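Local coordinates for chromosomal replication initiator protein dnaA (Aquifex aeolicus, PDB 1L8Q) that binds and hydrolyses ATP and, in its ATP-bound form, probably engages the replication origin to start chromosomal replication, at residues D139-K144 with R155-I160. Numbering follows the deposited sequence.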
# COMPACT_ATOMS: atom_id res chain seq x y z
N ASP A 139 4.54 3.06 7.08
CA ASP A 139 3.31 2.35 6.79
C ASP A 139 2.73 1.85 8.09
O ASP A 139 1.70 1.21 8.10
CB ASP A 139 3.54 1.19 5.80
CG ASP A 139 4.36 0.07 6.40
OD1 ASP A 139 5.09 0.32 7.38
OD2 ASP A 139 4.35 -1.10 5.98
N ARG A 140 3.40 2.11 9.19
CA ARG A 140 2.90 1.62 10.46
C ARG A 140 3.34 2.53 11.58
O ARG A 140 4.31 3.26 11.46
CB ARG A 140 3.37 0.19 10.70
CG ARG A 140 4.85 0.06 10.89
CD ARG A 140 5.37 -1.32 10.64
NE ARG A 140 4.89 -1.83 9.36
CZ ARG A 140 5.24 -2.99 8.83
NH1 ARG A 140 6.08 -3.79 9.47
NH2 ARG A 140 4.74 -3.36 7.66
N HIS A 141 2.58 2.49 12.66
CA HIS A 141 2.83 3.28 13.87
C HIS A 141 4.21 2.93 14.42
O HIS A 141 4.64 1.80 14.31
CB HIS A 141 1.75 2.91 14.91
CG HIS A 141 1.69 3.82 16.08
ND1 HIS A 141 2.54 3.70 17.16
CD2 HIS A 141 0.87 4.86 16.36
CE1 HIS A 141 2.26 4.65 18.04
NE2 HIS A 141 1.25 5.37 17.57
N PRO A 142 4.91 3.89 15.01
CA PRO A 142 6.23 3.59 15.61
C PRO A 142 6.19 2.36 16.53
O PRO A 142 7.12 1.56 16.46
CB PRO A 142 6.55 4.85 16.39
CG PRO A 142 5.83 5.94 15.60
CD PRO A 142 4.56 5.31 15.11
N GLN A 143 5.15 2.19 17.33
CA GLN A 143 5.05 1.05 18.23
C GLN A 143 5.09 -0.28 17.48
O GLN A 143 5.18 -1.33 18.09
CB GLN A 143 3.74 1.10 19.07
CG GLN A 143 3.74 2.11 20.24
CD GLN A 143 4.94 1.92 21.20
OE1 GLN A 143 4.92 1.02 22.05
NE2 GLN A 143 5.97 2.79 21.06
N LYS A 144 4.99 -0.23 16.16
CA LYS A 144 4.99 -1.45 15.36
C LYS A 144 6.26 -1.58 14.55
O LYS A 144 6.41 -2.52 13.78
CB LYS A 144 3.78 -1.49 14.45
CG LYS A 144 2.46 -1.42 15.21
CD LYS A 144 1.40 -2.28 14.56
CE LYS A 144 0.01 -1.96 15.11
NZ LYS A 144 -0.67 -0.86 14.34
N ARG A 155 12.17 9.04 20.46
CA ARG A 155 12.31 10.31 19.80
C ARG A 155 11.10 10.60 18.90
O ARG A 155 10.50 11.67 18.98
CB ARG A 155 13.63 10.39 19.03
CG ARG A 155 14.83 10.49 19.94
CD ARG A 155 15.30 11.90 20.18
NE ARG A 155 16.49 11.98 21.03
CZ ARG A 155 17.31 13.02 21.04
NH1 ARG A 155 17.04 14.07 20.25
NH2 ARG A 155 18.38 13.04 21.84
N PHE A 156 10.72 9.65 18.06
CA PHE A 156 9.58 9.88 17.21
C PHE A 156 8.39 10.21 18.11
O PHE A 156 7.56 11.06 17.80
CB PHE A 156 9.24 8.63 16.38
CG PHE A 156 10.36 8.15 15.47
CD1 PHE A 156 11.42 8.97 15.15
CD2 PHE A 156 10.32 6.88 14.93
CE1 PHE A 156 12.43 8.53 14.30
CE2 PHE A 156 11.32 6.43 14.08
CZ PHE A 156 12.38 7.26 13.77
N GLU A 157 8.30 9.52 19.23
CA GLU A 157 7.12 9.68 20.03
C GLU A 157 7.09 10.98 20.80
O GLU A 157 6.07 11.34 21.40
CB GLU A 157 6.90 8.46 20.90
CG GLU A 157 6.08 7.42 20.17
CD GLU A 157 6.15 6.06 20.81
OE1 GLU A 157 6.59 5.98 21.97
OE2 GLU A 157 5.75 5.08 20.13
N GLY A 158 8.20 11.70 20.75
CA GLY A 158 8.27 13.00 21.38
C GLY A 158 7.62 14.04 20.48
O GLY A 158 7.33 15.15 20.90
N GLY A 159 7.37 13.68 19.24
CA GLY A 159 6.78 14.65 18.33
C GLY A 159 5.28 14.55 18.16
O GLY A 159 4.53 14.47 19.14
N ILE A 160 4.84 14.56 16.90
CA ILE A 160 3.43 14.38 16.60
C ILE A 160 3.20 13.24 15.61
O ILE A 160 3.79 13.20 14.53
CB ILE A 160 2.77 15.70 16.11
CG1 ILE A 160 1.28 15.47 15.80
CG2 ILE A 160 3.48 16.27 14.90
CD1 ILE A 160 0.41 16.71 15.98
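Gln143 and Glu157 make the polar part of this contact: the amide NE2 of Gln143 donates to OE2 of Glu157. The modelled separation of 2.5 Å between these two atoms is too short to be taken at face value at this resolution, so the length is doubtful and no unusual strength is inferred. The N-H...O angle of 144° is bent. Amide and carboxylate planes lie 45° apart. The Gln143 chain turns at its second torsion (chi2 -54°), which swings the amide to the carboxylate, whereas Glu157 reaches across extended beyond CG. The same OE2 lies 3.8 Å from CB of Pro142 and 4.1 Å from CE1 of His141, whose ring it approaches obliquely. Next to this polar pair, CG of Pro142 lies 4.4 Å from CB of Phe156, a looser apolar touch between two buried residues; Phe41 of strand 40-43 meets both.

Within its own segment, His141 ND1 accepts the backbone N-H of Gln143 at 3.0 Å, nearly in the ring plane. CD of Pro142 sits over one ring face, offset toward the ring's periphery, while Tyr43 meets the ring edge-to-face. A leucine at His141 would probably leave the Gln143 amide without its acceptor and make the short 3-10 segment 142-144 less firmly fixed.

Topologically, the contact joins the loop after strand 133-138 to helix 150-157, which the chain leaves on its way to edge strand 160-163. It packs against the parallel sheet (strand order 2-3-4-1-5) of the AAA+ P-loop ATPase fold, through Phe41 and through Leu161 of strand 160-163.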